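Local atomic coordinates of laccase (Botrytis aclada, PDB entry 3V9E), a protein that oxidises phenolic substrates such as hydroquinones with its copper centres, reducing dioxygen to water, and probably takes part in lignin degradation and detoxification of lignin-derived products. Residues R68-S73 with P98-D103. Sequence-based numbering, arbitrary orientation.
Sequences REYWLS and PAIIAD. With NAG (2-acetamido-2-deoxy-beta-D-glucopyranose), chain K.
Tyr70 reaches across to strand 100-103 and makes both a polar and an apolar contact there. In the conformer described, one of two modelled, its OH donates a hydrogen bond to Ile101 O (2.9 Å); the hydroxyl stands well above the carbonyl plane, 55° out of it, while the oxygen lies at the edge of the phenol ring. One face of this ring carries a CH-pi contact from Ile100: CG2 sits 3.9 Å from the centroid of the Tyr70 ring, displaced toward the rim on the CZ side. With CG2 anti to the backbone N of Ile100 and CG1 beside it, the two branches divide, CG2 going to the Tyr70 ring and CD1 to within 4.0 Å of Leu72 CD1. The other Leu72 branch, CD2, lies 4.0 Å from Pro98 CG, extending the apolar seam.

Charged groups close the other end. The extended Arg68 chain passes Ala102, NE lying 3.8 Å from its CA, and NH2 forms a salt bridge with Asp103 OD2 at 3.2 Å. The hydrogen bond within this pair is weak, bent to 125°, with the guanidinium and carboxylate planes 82° apart. Arg68 NE has a stronger partner in Asp106, which also accepts a hydrogen bond from Asp103 N.

Trp71 O accepts a 2.7 Å hydrogen bond from N2 of a protein-linked NAG.

The axes of segments 68-73 and 100-103 run antiparallel and approach to 8.9 Å, as members of two facing sheets, the beta-sandwich packing of a cupredoxin domain. Strand 67-79 pairs with 107-114, whose Leu108 and Ile110 meet Tyr70, while edge strand 100-103 lies beside 180-186; Tyr167 of strand 163-169 touches both Leu72 and Ile100.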
loop_
_atom_site.group_PDB
_atom_site.type_symbol
_atom_site.label_atom_id
_atom_site.label_comp_id
_atom_site.label_asym_id
_atom_site.label_seq_id
_atom_site.Cartn_x
_atom_site.Cartn_y
_atom_site.Cartn_z
ATOM N N ARG A 68 -0.352 -22.276 4.943
ATOM C CA ARG A 68 -0.957 -22.153 3.652
ATOM C C ARG A 68 0.143 -21.892 2.656
ATOM O O ARG A 68 0.970 -21.027 2.909
ATOM C CB ARG A 68 -1.919 -21.011 3.630
ATOM C CG ARG A 68 -3.166 -21.310 4.541
ATOM C CD ARG A 68 -4.328 -20.441 4.239
ATOM N NE ARG A 68 -5.268 -20.454 5.357
ATOM C CZ ARG A 68 -6.240 -21.333 5.547
ATOM N NH1 ARG A 68 -6.453 -22.299 4.671
ATOM N NH2 ARG A 68 -6.993 -21.241 6.618
ATOM N N GLU A 69 0.130 -22.629 1.566
ATOM C CA GLU A 69 1.141 -22.549 0.593
ATOM C C GLU A 69 0.602 -22.005 -0.733
ATOM O O GLU A 69 -0.427 -22.446 -1.219
ATOM C CB GLU A 69 1.726 -23.954 0.439
ATOM C CG GLU A 69 2.985 -23.979 -0.364
ATOM C CD GLU A 69 3.721 -25.307 -0.299
ATOM O OE1 GLU A 69 3.067 -26.344 -0.248
ATOM O OE2 GLU A 69 4.960 -25.299 -0.385
ATOM N N TYR A 70 1.354 -21.120 -1.369
ATOM C CA TYR A 70 0.997 -20.508 -2.623
ATOM C C TYR A 70 2.186 -20.539 -3.578
ATOM O O TYR A 70 3.300 -20.491 -3.166
ATOM C CB TYR A 70 0.558 -19.053 -2.373
ATOM C CG TYR A 70 -0.464 -18.887 -1.193
ATOM C CD1 TYR A 70 -0.015 -18.936 0.115
ATOM C CD2 TYR A 70 -1.819 -18.677 -1.387
ATOM C CE1 TYR A 70 -0.841 -18.778 1.207
ATOM C CE2 TYR A 70 -2.681 -18.535 -0.279
ATOM C CZ TYR A 70 -2.186 -18.593 1.021
ATOM O OH TYR A 70 -3.015 -18.419 2.137
ATOM N N TRP A 71 1.932 -20.578 -4.894
ATOM C CA TRP A 71 2.975 -20.513 -5.880
ATOM C C TRP A 71 2.553 -19.343 -6.750
ATOM O O TRP A 71 1.431 -19.356 -7.245
ATOM C CB TRP A 71 3.070 -21.801 -6.728
ATOM C CG TRP A 71 3.748 -22.939 -6.039
ATOM C CD1 TRP A 71 5.056 -23.342 -6.184
ATOM C CD2 TRP A 71 3.150 -23.827 -5.122
ATOM N NE1 TRP A 71 5.308 -24.440 -5.379
ATOM C CE2 TRP A 71 4.137 -24.754 -4.724
ATOM C CE3 TRP A 71 1.859 -23.943 -4.590
ATOM C CZ2 TRP A 71 3.864 -25.746 -3.811
ATOM C CZ3 TRP A 71 1.601 -24.911 -3.704
ATOM C CH2 TRP A 71 2.587 -25.811 -3.320
ATOM N N LEU A 72 3.410 -18.347 -6.893
ATOM C CA LEU A 72 3.163 -17.212 -7.728
ATOM C C LEU A 72 4.256 -17.115 -8.749
ATOM O O LEU A 72 5.436 -17.345 -8.479
ATOM C CB LEU A 72 3.089 -15.894 -6.952
ATOM C CG LEU A 72 2.023 -15.741 -5.838
ATOM C CD1 LEU A 72 2.058 -14.382 -5.128
ATOM C CD2 LEU A 72 0.715 -15.935 -6.520
ATOM N N SER A 73 3.821 -16.751 -9.937
ATOM C CA SER A 73 4.705 -16.472 -11.044
ATOM C C SER A 73 4.581 -15.049 -11.493
ATOM O O SER A 73 3.539 -14.604 -11.943
ATOM C CB SER A 73 4.340 -17.355 -12.211
ATOM O OG SER A 73 5.045 -16.987 -13.385
ATOM N N PRO A 98 -3.617 -13.029 -8.212
ATOM C CA PRO A 98 -4.472 -13.886 -7.389
ATOM C C PRO A 98 -4.587 -13.418 -5.970
ATOM O O PRO A 98 -3.707 -12.865 -5.425
ATOM C CB PRO A 98 -3.765 -15.249 -7.374
ATOM C CG PRO A 98 -2.696 -15.177 -8.415
ATOM C CD PRO A 98 -2.425 -13.718 -8.692
ATOM N N ALA A 99 -5.768 -13.654 -5.386
ATOM C CA ALA A 99 -6.015 -13.410 -3.964
ATOM C C ALA A 99 -5.245 -14.417 -3.102
ATOM O O ALA A 99 -5.221 -15.633 -3.337
ATOM C CB ALA A 99 -7.499 -13.518 -3.703
ATOM N N ILE A 100 -4.563 -13.870 -2.099
ATOM C CA ILE A 100 -3.985 -14.626 -1.104
ATOM C C ILE A 100 -4.876 -14.421 0.094
ATOM O O ILE A 100 -5.026 -13.289 0.638
ATOM C CB ILE A 100 -2.552 -14.175 -0.841
ATOM C CG1 ILE A 100 -1.728 -14.434 -2.088
ATOM C CG2 ILE A 100 -1.984 -14.901 0.398
ATOM C CD1 ILE A 100 -0.314 -13.968 -1.956
ATOM N N ILE A 101 -5.469 -15.514 0.531
ATOM C CA ILE A 101 -6.455 -15.415 1.609
ATOM C C ILE A 101 -6.032 -16.368 2.716
ATOM O O ILE A 101 -5.707 -17.534 2.479
ATOM C CB ILE A 101 -7.849 -15.685 1.108
ATOM C CG1 ILE A 101 -8.206 -14.667 -0.006
ATOM C CG2 ILE A 101 -8.900 -15.563 2.222
ATOM C CD1 ILE A 101 -9.498 -14.962 -0.771
ATOM N N ALA A 102 -6.055 -15.872 3.923
ATOM C CA ALA A 102 -5.650 -16.646 5.061
ATOM C C ALA A 102 -6.401 -16.177 6.264
ATOM O O ALA A 102 -7.208 -15.228 6.188
ATOM C CB ALA A 102 -4.133 -16.506 5.245
ATOM N N ASP A 103 -6.214 -16.861 7.384
ATOM C CA ASP A 103 -6.760 -16.473 8.645
ATOM C C ASP A 103 -5.656 -15.993 9.544
ATOM O O ASP A 103 -4.487 -16.400 9.427
ATOM C CB ASP A 103 -7.339 -17.679 9.403
ATOM C CG ASP A 103 -8.532 -18.296 8.723
ATOM O OD1 ASP A 103 -9.460 -17.603 8.277
ATOM O OD2 ASP A 103 -8.573 -19.510 8.739
HETATM C C1 NAG K . 0.775 -19.268 -10.858
HETATM C C2 NAG K . 0.159 -20.513 -10.263
HETATM C C3 NAG K . 1.254 -21.499 -10.001
HETATM C C4 NAG K . 1.950 -21.765 -11.339
HETATM C C5 NAG K . 2.469 -20.484 -11.913
HETATM C C6 NAG K . 3.197 -20.724 -13.240
HETATM C C7 NAG K . -1.766 -19.821 -8.914
HETATM C C8 NAG K . -2.164 -19.327 -7.562
HETATM N N2 NAG K . -0.448 -20.087 -9.001
HETATM O O3 NAG K . 0.609 -22.620 -9.510
HETATM O O4 NAG K . 2.958 -22.726 -11.080
HETATM O O5 NAG K . 1.401 -19.542 -12.117
HETATM O O6 NAG K . 2.333 -21.314 -14.199
HETATM O O7 NAG K . -2.583 -19.976 -9.831
#